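Local coordinates for multifunctional non-homologous end joining DNA repair protein LigD (Mycobacterium tuberculosis H37Rv, PDB 2R9L) that probably works with Ku to repair DNA double-strand breaks by non-homologous end joining, this chain holding its primase-polymerase domain, at residues Gly45-Arg50 / Leu111-Pro116; Pro77-Ala82 / Pro94-Ala99; His181-Leu186 / Glu288-Asp293. All blocks are in the same frame, centred on the assembly; numbering follows the deposited sequence.

Overall arrangement
From the N terminus, the chain runs through helix 29-47 into the turn 47-50, within segment 45-50, which waits some sixty residues for strand 112-115 to close contact 1. Within that span, strands 80-86 and 89-95 fold as a hairpin whose open end makes contact 2, so the shorter closure sits wholly inside the longer one. The two touch, with I95 lying on G49 and R50. Contact 3 follows later in the chain, when the final loop, 288-293, comes back to strand 180-186 of the large mixed sheet. It neither nests in nor crosses the others, yet D291 reaches H46 and R50, so the chain end ties contact 1 to the mixed sheet.

Contact 1. Residues Gly45-Arg50 / Leu111-Pro116; sequences GHIAGR and LEVHVP. With EDO (1,2-ethanediol), chain I; EDO (1,2-ethanediol), chain J.
R50 and I47 close over V115 where the turn after helix 29-47 meets strand 112-115, part of a small antiparallel sheet in this primase-polymerase domain of the AEP clan. The segment 47-50 is a type II beta turn, closed by R50 N donating to I47 O, with G49 taking the positive phi that suits glycine. The strand offers a worked example of divided labour: V113 and V115 face the turn, while H114 points the other way.

The tight side is apolar and branched. V115 CG1 meets I47 CG2 most closely, at 3.8 Å, while V115 CG2 meets R50 CD at 3.9 Å. In I47 the larger branch, CG1, sits between the backbone N and the carbonyl carbon (chi1 61°), which leaves CG2 as the methyl that meets the valine. The arginine chain runs extended from CG to NE and crosses V115 at about a right angle. Its NH1 then gives a bent bond to P116 O at 3.1 Å, with an N-H...O angle of 138° and the oxygen lying off the guanidinium plane. NH2 of the same group is held by T135 and by a salt bridge to D291, so the guanidinium spans three partners.

The reverse side of the strand faces away from the turn and is polar; there two 1,2-ethanediol molecules, probably from the crystallisation liquor, are bound. H114, probably a substrate-binding residue, has its NE2 bonded to the anti side of E112 OE1 at 2.9 Å, the oxygen lying in the ring plane. One ethanediol joins its O2 to H114 ND1 at 2.9 Å. E112 OE2, salt-bridged to R247, also accepts from O2 of the second ethanediol at 2.7 Å.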
loop_
_atom_site.group_PDB
_atom_site.type_symbol
_atom_site.label_atom_id
_atom_site.label_comp_id
_atom_site.label_asym_id
_atom_site.label_seq_id
_atom_site.Cartn_x
_atom_site.Cartn_y
_atom_site.Cartn_z
ATOM N N GLY E 45 5.789 -7.611 -7.171
ATOM C CA GLY E 45 6.255 -8.389 -6.017
ATOM C C GLY E 45 5.527 -8.088 -4.708
ATOM O O GLY E 45 5.387 -8.945 -3.839
ATOM N N HIS E 46 5.029 -6.877 -4.566
ATOM C CA HIS E 46 4.459 -6.494 -3.289
ATOM C C HIS E 46 2.951 -6.675 -3.224
ATOM O O HIS E 46 2.369 -6.605 -2.143
ATOM C CB HIS E 46 4.891 -5.074 -2.944
ATOM C CG HIS E 46 6.336 -4.822 -3.244
ATOM N ND1 HIS E 46 7.356 -5.513 -2.618
ATOM C CD2 HIS E 46 6.932 -3.991 -4.130
ATOM C CE1 HIS E 46 8.519 -5.107 -3.097
ATOM N NE2 HIS E 46 8.290 -4.186 -4.015
ATOM N N ILE E 47 2.326 -6.948 -4.370
ATOM C CA ILE E 47 0.889 -7.210 -4.403
ATOM C C ILE E 47 0.575 -8.633 -4.835
ATOM O O ILE E 47 -0.577 -9.085 -4.730
ATOM C CB ILE E 47 0.112 -6.191 -5.269
ATOM C CG1 ILE E 47 0.578 -6.234 -6.733
ATOM C CG2 ILE E 47 0.228 -4.770 -4.658
ATOM C CD1 ILE E 47 -0.199 -5.309 -7.664
ATOM N N ALA E 48 1.601 -9.340 -5.294
ATOM C CA ALA E 48 1.453 -10.729 -5.725
ATOM C C ALA E 48 0.947 -11.622 -4.586
ATOM O O ALA E 48 1.406 -11.510 -3.448
ATOM C CB ALA E 48 2.771 -11.252 -6.262
ATOM N N GLY E 49 -0.015 -12.488 -4.900
ATOM C CA GLY E 49 -0.554 -13.443 -3.938
ATOM C C GLY E 49 -1.514 -12.826 -2.942
ATOM O O GLY E 49 -1.926 -13.485 -1.988
ATOM N N ARG E 50 -1.872 -11.563 -3.164
ATOM C CA ARG E 50 -2.699 -10.803 -2.225
ATOM C C ARG E 50 -4.026 -10.383 -2.864
ATOM O O ARG E 50 -4.084 -10.060 -4.049
ATOM C CB ARG E 50 -1.944 -9.546 -1.731
ATOM C CG ARG E 50 -0.608 -9.839 -1.083
ATOM C CD ARG E 50 0.110 -8.584 -0.574
ATOM N NE ARG E 50 1.487 -8.916 -0.206
ATOM C CZ ARG E 50 1.884 -9.274 1.014
ATOM N NH1 ARG E 50 1.020 -9.323 2.023
ATOM N NH2 ARG E 50 3.155 -9.576 1.230
ATOM N N LEU E 111 -7.482 3.802 -9.855
ATOM C CA LEU E 111 -6.282 4.604 -9.618
ATOM C C LEU E 111 -5.509 4.027 -8.450
ATOM O O LEU E 111 -4.273 4.028 -8.453
ATOM C CB LEU E 111 -6.648 6.067 -9.363
ATOM C CG LEU E 111 -7.346 6.753 -10.544
ATOM C CD1 LEU E 111 -7.883 8.115 -10.161
ATOM C CD2 LEU E 111 -6.411 6.869 -11.737
ATOM N N GLU E 112 -6.260 3.502 -7.474
ATOM C CA GLU E 112 -5.696 2.960 -6.243
ATOM C C GLU E 112 -5.876 1.457 -6.104
ATOM O O GLU E 112 -6.963 0.913 -6.344
ATOM C CB GLU E 112 -6.322 3.643 -5.023
ATOM C CG GLU E 112 -5.989 5.114 -4.938
ATOM C CD GLU E 112 -6.472 5.748 -3.660
ATOM O OE1 GLU E 112 -7.122 5.056 -2.850
ATOM O OE2 GLU E 112 -6.201 6.950 -3.479
ATOM N N VAL E 113 -4.801 0.802 -5.687
ATOM C CA VAL E 113 -4.798 -0.615 -5.382
ATOM C C VAL E 113 -4.415 -0.802 -3.915
ATOM O O VAL E 113 -3.362 -0.330 -3.488
ATOM C CB VAL E 113 -3.755 -1.347 -6.262
ATOM C CG1 VAL E 113 -3.603 -2.819 -5.811
ATOM C CG2 VAL E 113 -4.145 -1.251 -7.701
ATOM N N HIS E 114 -5.263 -1.496 -3.156
ATOM C CA HIS E 114 -5.043 -1.728 -1.733
ATOM C C HIS E 114 -4.922 -3.234 -1.474
ATOM O O HIS E 114 -5.662 -4.025 -2.054
ATOM C CB HIS E 114 -6.222 -1.174 -0.909
ATOM C CG HIS E 114 -6.503 0.289 -1.115
ATOM N ND1 HIS E 114 -6.356 1.221 -0.108
ATOM C CD2 HIS E 114 -6.938 0.977 -2.201
ATOM C CE1 HIS E 114 -6.674 2.422 -0.567
ATOM N NE2 HIS E 114 -7.034 2.303 -1.832
ATOM N N VAL E 115 -4.005 -3.626 -0.590
ATOM C CA VAL E 115 -3.793 -5.029 -0.240
ATOM C C VAL E 115 -3.527 -5.162 1.262
ATOM O O VAL E 115 -3.070 -4.216 1.903
ATOM C CB VAL E 115 -2.583 -5.644 -1.002
ATOM C CG1 VAL E 115 -2.805 -5.594 -2.529
ATOM C CG2 VAL E 115 -1.280 -4.949 -0.609
ATOM N N PRO E 116 -3.836 -6.339 1.831
ATOM C CA PRO E 116 -3.515 -6.685 3.203
ATOM C C PRO E 116 -2.079 -7.195 3.327
ATOM O O PRO E 116 -1.368 -7.323 2.332
ATOM C CB PRO E 116 -4.498 -7.821 3.496
ATOM C CG PRO E 116 -4.634 -8.503 2.177
ATOM C CD PRO E 116 -4.558 -7.422 1.144
HETATM C C1 EDO I . -5.066 2.266 3.694
HETATM O O1 EDO I . -4.222 3.224 3.035
HETATM C C2 EDO I . -6.427 2.159 3.001
HETATM O O2 EDO I . -6.743 0.788 2.685
HETATM C C1 EDO J . -8.845 9.379 -1.956
HETATM O O1 EDO J . -9.658 8.320 -1.447
HETATM C C2 EDO J . -7.460 9.236 -1.350
HETATM O O2 EDO J . -6.495 9.420 -2.387
#

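Contact 2. Residues Pro77-Ala82 / Pro94-Ala99; sequences PWLSRA and PIIDSA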
loop_
_atom_site.group_PDB
_atom_site.type_symbol
_atom_site.label_atom_id
_atom_site.label_comp_id
_atom_site.label_asym_id
_atom_site.label_seq_id
_atom_site.Cartn_x
_atom_site.Cartn_y
_atom_site.Cartn_z
ATOM N N PRO E 77 -11.219 -13.578 -17.915
ATOM C CA PRO E 77 -11.111 -14.919 -17.338
ATOM C C PRO E 77 -9.712 -15.274 -16.835
ATOM O O PRO E 77 -9.576 -16.129 -15.955
ATOM C CB PRO E 77 -11.480 -15.838 -18.512
ATOM C CG PRO E 77 -12.285 -14.989 -19.425
ATOM C CD PRO E 77 -11.725 -13.611 -19.299
ATOM N N TRP E 78 -8.684 -14.638 -17.392
ATOM C CA TRP E 78 -7.302 -14.990 -17.067
ATOM C C TRP E 78 -6.807 -14.397 -15.747
ATOM O O TRP E 78 -5.819 -14.876 -15.185
ATOM C CB TRP E 78 -6.359 -14.611 -18.211
ATOM C CG TRP E 78 -6.602 -13.248 -18.780
ATOM C CD1 TRP E 78 -7.278 -12.951 -19.926
ATOM C CD2 TRP E 78 -6.163 -11.994 -18.234
ATOM N NE1 TRP E 78 -7.292 -11.593 -20.129
ATOM C CE2 TRP E 78 -6.616 -10.981 -19.105
ATOM C CE3 TRP E 78 -5.433 -11.632 -17.097
ATOM C CZ2 TRP E 78 -6.364 -9.630 -18.876
ATOM C CZ3 TRP E 78 -5.187 -10.279 -16.861
ATOM C CH2 TRP E 78 -5.652 -9.297 -17.748
ATOM N N LEU E 79 -7.472 -13.352 -15.259
ATOM C CA LEU E 79 -7.145 -12.806 -13.944
ATOM C C LEU E 79 -7.204 -13.923 -12.909
ATOM O O LEU E 79 -8.205 -14.628 -12.819
ATOM C CB LEU E 79 -8.137 -11.713 -13.549
ATOM C CG LEU E 79 -7.995 -10.304 -14.115
ATOM C CD1 LEU E 79 -9.221 -9.478 -13.754
ATOM C CD2 LEU E 79 -6.733 -9.645 -13.567
ATOM N N SER E 80 -6.136 -14.093 -12.137
ATOM C CA SER E 80 -6.177 -15.020 -11.013
ATOM C C SER E 80 -6.987 -14.418 -9.868
ATOM O O SER E 80 -7.021 -13.202 -9.688
ATOM C CB SER E 80 -4.775 -15.440 -10.559
ATOM O OG SER E 80 -3.822 -14.429 -10.787
ATOM N N ARG E 81 -7.668 -15.269 -9.115
ATOM C CA ARG E 81 -8.559 -14.802 -8.072
ATOM C C ARG E 81 -8.644 -15.808 -6.925
ATOM O O ARG E 81 -8.224 -16.952 -7.058
ATOM C CB ARG E 81 -9.950 -14.514 -8.657
ATOM C CG ARG E 81 -10.846 -15.748 -8.917
ATOM C CD ARG E 81 -10.543 -16.474 -10.230
ATOM N NE ARG E 81 -10.447 -15.590 -11.397
ATOM C CZ ARG E 81 -11.483 -15.082 -12.061
ATOM N NH1 ARG E 81 -12.722 -15.337 -11.669
ATOM N NH2 ARG E 81 -11.279 -14.310 -13.119
ATOM N N ALA E 82 -9.169 -15.374 -5.788
ATOM C CA ALA E 82 -9.385 -16.284 -4.675
ATOM C C ALA E 82 -10.484 -15.711 -3.812
ATOM O O ALA E 82 -10.862 -14.556 -3.977
ATOM C CB ALA E 82 -8.115 -16.492 -3.865
ATOM N N PRO E 94 -9.890 -10.227 -7.150
ATOM C CA PRO E 94 -8.807 -10.416 -8.103
ATOM C C PRO E 94 -7.452 -10.428 -7.376
ATOM O O PRO E 94 -7.298 -9.781 -6.349
ATOM C CB PRO E 94 -8.904 -9.177 -8.995
ATOM C CG PRO E 94 -9.547 -8.162 -8.164
ATOM C CD PRO E 94 -10.490 -8.887 -7.242
ATOM N N ILE E 95 -6.496 -11.180 -7.903
ATOM C CA ILE E 95 -5.124 -11.123 -7.451
ATOM C C ILE E 95 -4.320 -10.640 -8.643
ATOM O O ILE E 95 -4.328 -11.284 -9.684
ATOM C CB ILE E 95 -4.617 -12.507 -7.024
ATOM C CG1 ILE E 95 -5.462 -13.055 -5.870
ATOM C CG2 ILE E 95 -3.159 -12.440 -6.621
ATOM C CD1 ILE E 95 -5.197 -14.513 -5.566
ATOM N N ILE E 96 -3.652 -9.496 -8.500
ATOM C CA ILE E 96 -2.837 -8.942 -9.573
ATOM C C ILE E 96 -1.400 -9.471 -9.457
ATOM O O ILE E 96 -0.731 -9.270 -8.436
ATOM C CB ILE E 96 -2.820 -7.390 -9.529
ATOM C CG1 ILE E 96 -4.252 -6.826 -9.457
ATOM C CG2 ILE E 96 -2.066 -6.837 -10.741
ATOM C CD1 ILE E 96 -5.180 -7.280 -10.627
ATOM N N ASP E 97 -0.930 -10.142 -10.502
ATOM C CA ASP E 97 0.385 -10.765 -10.472
ATOM C C ASP E 97 1.060 -10.767 -11.842
ATOM O O ASP E 97 1.992 -11.534 -12.080
ATOM C CB ASP E 97 0.279 -12.209 -9.967
ATOM C CG ASP E 97 -0.759 -13.003 -10.719
ATOM O OD1 ASP E 97 -1.216 -12.523 -11.775
ATOM O OD2 ASP E 97 -1.130 -14.098 -10.251
ATOM N N SER E 98 0.588 -9.911 -12.742
ATOM C CA SER E 98 1.238 -9.739 -14.045
ATOM C C SER E 98 1.097 -8.299 -14.535
ATOM O O SER E 98 0.251 -7.552 -14.049
ATOM C CB SER E 98 0.661 -10.712 -15.069
ATOM O OG SER E 98 -0.696 -10.406 -15.334
ATOM N N ALA E 99 1.937 -7.920 -15.495
ATOM C CA ALA E 99 1.911 -6.583 -16.067
ATOM C C ALA E 99 0.565 -6.296 -16.720
ATOM O O ALA E 99 0.058 -5.172 -16.658
ATOM C CB ALA E 99 3.036 -6.421 -17.073
#
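I95 and S80 join the open end of the hairpin formed by strands 80-86 and 89-95, and the isoleucine side chain shows how a backbone bond and apolar contacts can share one residue. I95 N gives a short bond of 2.7 Å to S80 O, nearly straight at 167°. From there CB stands 3.7 Å from that same S80 O, and CG1 passes over the backbone between S80 and R81. With CG1 anti to the carbonyl carbon (chi1 -61°) and the chain then extended, I95 CD1 is carried to A82 CB, 3.9 Å away, and lies equally against the backbone carbon R81 C. The other branch turns to the turn of contact 1, where I95 CG2 lies 3.6 Å from G49 N.

The same serine adds a polar clasp two residues beyond I95: S80 OG donates to D97 OD2 at 2.8 Å. It meets the carboxylate on the syn side, well out of its plane. Deeper in, L79 and I96 lie side by side, pointing the same way, with L79 CD2 and I96 CD1 4.1 Å apart. The L79 carbonyl is gripped side-on by R81, whose NE reaches L79 O at 2.8 Å while NH2 bonds to the same atom. Both nitrogens hold that oxygen in the guanidinium plane, which fixes the rotation of the group.

L79 packs on W104 and I96 on L102 and I105 of helix 99-107, whose N-cap is S98, while A82 and I95 lie against F120 of strand 118-122 and L129 of strand 129-143.

Contact 3. Residues His181-Leu186 / Glu288-Asp293; sequences HLYTPL and ERLDAD
The Y183 ring is the flat group here, and beside it stands the puckered ring of P185; both residues receive L290, whose two methyls part between them. L290 CD2 approaches the aromatic ring obliquely, at its root, 3.7 Å from Y183 CB and 3.9 Å from Y183 CG. Beyond that the ring leads away from the loop, and the tyrosine side chain is lined by V138 and R136 of strand 129-143 and V173 of strand 171-174. P185 is touched through its ring carbons. P185 CD lies 3.9 Å from L290 CD1, and P185 CB sits 3.6 Å from L290 O. The remaining ring carbon, CG, approaches the backbone oxygen of R289.

L290 can fill this niche because CG is anti to its backbone N (chi1 177°), which swings the branched end over to the strand although the CB bond itself does not aim there. L290 CD1 then lies over the bond leading into the proline, 3.8 Å from P185 N, a nitrogen with no hydrogen to give. R289, at the exposed margin, lays its side chain on F171 and V169.

H181, near the start of the strand, probably binds substrate; the nearest atom of this contact is about 14 Å from the bound nucleic acid. The polar grip is supplied by neighbours: D291 pairs with R136 and bonds to H46, and D293 pairs with R119. Contact between L290 and the strand therefore rests on shape and burial of carbon, while the carboxylates that follow L290, paired outside the strand, probably help fix where the loop sits.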
loop_
_atom_site.group_PDB
_atom_site.type_symbol
_atom_site.label_atom_id
_atom_site.label_comp_id
_atom_site.label_asym_id
_atom_site.label_seq_id
_atom_site.Cartn_x
_atom_site.Cartn_y
_atom_site.Cartn_z
ATOM N N HIS E 181 3.993 5.259 5.454
ATOM C CA HIS E 181 3.911 3.846 5.812
ATOM C C HIS E 181 5.291 3.228 6.007
ATOM O O HIS E 181 6.223 3.486 5.231
ATOM C CB HIS E 181 3.113 3.058 4.778
ATOM C CG HIS E 181 1.707 3.542 4.600
ATOM N ND1 HIS E 181 0.689 3.214 5.470
ATOM C CD2 HIS E 181 1.144 4.304 3.638
ATOM C CE1 HIS E 181 -0.437 3.764 5.057
ATOM N NE2 HIS E 181 -0.187 4.431 3.947
ATOM N N LEU E 182 5.411 2.421 7.054
ATOM C CA LEU E 182 6.623 1.662 7.322
ATOM C C LEU E 182 6.324 0.182 7.203
ATOM O O LEU E 182 5.398 -0.317 7.844
ATOM C CB LEU E 182 7.140 1.958 8.728
ATOM C CG LEU E 182 7.401 3.422 9.062
ATOM C CD1 LEU E 182 7.842 3.561 10.520
ATOM C CD2 LEU E 182 8.454 3.997 8.123
ATOM N N TYR E 183 7.112 -0.517 6.394
ATOM C CA TYR E 183 6.925 -1.944 6.182
ATOM C C TYR E 183 8.131 -2.736 6.701
ATOM O O TYR E 183 9.278 -2.292 6.558
ATOM C CB TYR E 183 6.744 -2.237 4.694
ATOM C CG TYR E 183 5.425 -1.826 4.091
ATOM C CD1 TYR E 183 4.319 -2.675 4.124
ATOM C CD2 TYR E 183 5.293 -0.594 3.453
ATOM C CE1 TYR E 183 3.116 -2.287 3.558
ATOM C CE2 TYR E 183 4.100 -0.204 2.881
ATOM C CZ TYR E 183 3.017 -1.045 2.935
ATOM O OH TYR E 183 1.833 -0.634 2.360
ATOM N N THR E 184 7.858 -3.913 7.271
ATOM C CA THR E 184 8.891 -4.805 7.795
ATOM C C THR E 184 8.636 -6.248 7.354
ATOM O O THR E 184 7.631 -6.835 7.718
ATOM C CB THR E 184 8.914 -4.814 9.334
ATOM O OG1 THR E 184 8.938 -3.470 9.831
ATOM C CG2 THR E 184 10.133 -5.559 9.840
ATOM N N PRO E 185 9.561 -6.837 6.591
ATOM C CA PRO E 185 9.328 -8.243 6.249
ATOM C C PRO E 185 9.565 -9.120 7.479
ATOM O O PRO E 185 10.506 -8.886 8.228
ATOM C CB PRO E 185 10.393 -8.536 5.187
ATOM C CG PRO E 185 11.499 -7.541 5.470
ATOM C CD PRO E 185 10.839 -6.316 6.056
ATOM N N LEU E 186 8.710 -10.113 7.687
ATOM C CA LEU E 186 8.891 -11.031 8.796
ATOM C C LEU E 186 9.688 -12.236 8.333
ATOM O O LEU E 186 9.325 -12.875 7.341
ATOM C CB LEU E 186 7.540 -11.481 9.328
ATOM C CG LEU E 186 6.702 -10.438 10.064
ATOM C CD1 LEU E 186 5.282 -10.967 10.284
ATOM C CD2 LEU E 186 7.349 -10.068 11.392
ATOM N N GLU E 288 12.937 -3.949 -2.672
ATOM C CA GLU E 288 13.340 -5.257 -3.185
ATOM C C GLU E 288 13.423 -6.359 -2.112
ATOM O O GLU E 288 13.021 -7.488 -2.350
ATOM C CB GLU E 288 14.673 -5.116 -3.914
ATOM C CG GLU E 288 14.967 -6.180 -4.931
ATOM C CD GLU E 288 16.321 -5.951 -5.571
ATOM O OE1 GLU E 288 16.471 -6.208 -6.790
ATOM O OE2 GLU E 288 17.236 -5.490 -4.847
ATOM N N ARG E 289 13.949 -6.031 -0.938
ATOM C CA ARG E 289 14.042 -6.994 0.162
ATOM C C ARG E 289 12.700 -7.268 0.847
ATOM O O ARG E 289 12.594 -8.188 1.655
ATOM C CB ARG E 289 15.055 -6.513 1.209
ATOM C CG ARG E 289 16.496 -6.462 0.690
ATOM C CD ARG E 289 17.479 -5.911 1.726
ATOM N NE ARG E 289 17.773 -6.867 2.794
ATOM C CZ ARG E 289 17.481 -6.674 4.078
ATOM N NH1 ARG E 289 16.883 -5.553 4.459
ATOM N NH2 ARG E 289 17.798 -7.595 4.984
ATOM N N LEU E 290 11.676 -6.485 0.528
ATOM C CA LEU E 290 10.415 -6.605 1.257
ATOM C C LEU E 290 9.633 -7.883 0.948
ATOM O O LEU E 290 9.029 -8.476 1.833
ATOM C CB LEU E 290 9.536 -5.374 1.060
ATOM C CG LEU E 290 8.152 -5.427 1.726
ATOM C CD1 LEU E 290 8.279 -5.789 3.199
ATOM C CD2 LEU E 290 7.374 -4.091 1.542
ATOM N N ASP E 291 9.650 -8.303 -0.306
ATOM C CA ASP E 291 8.798 -9.390 -0.759
ATOM C C ASP E 291 9.631 -10.361 -1.574
ATOM O O ASP E 291 9.162 -10.929 -2.561
ATOM C CB ASP E 291 7.648 -8.822 -1.600
ATOM C CG ASP E 291 6.551 -8.217 -0.748
ATOM O OD1 ASP E 291 5.865 -8.996 -0.085
ATOM O OD2 ASP E 291 6.356 -6.979 -0.733
ATOM N N ALA E 292 10.881 -10.535 -1.159
ATOM C CA ALA E 292 11.827 -11.403 -1.869
ATOM C C ALA E 292 11.324 -12.839 -2.049
ATOM O O ALA E 292 11.905 -13.626 -2.813
ATOM C CB ALA E 292 13.177 -11.399 -1.158
ATOM N N ASP E 293 10.248 -13.186 -1.353
ATOM C CA ASP E 293 9.692 -14.536 -1.444
ATOM C C ASP E 293 8.377 -14.559 -2.227
ATOM O O ASP E 293 7.658 -15.553 -2.194
ATOM C CB ASP E 293 9.464 -15.109 -0.038
ATOM C CG ASP E 293 8.430 -14.304 0.766
ATOM O OD1 ASP E 293 8.331 -13.063 0.585
ATOM O OD2 ASP E 293 7.706 -14.929 1.574
#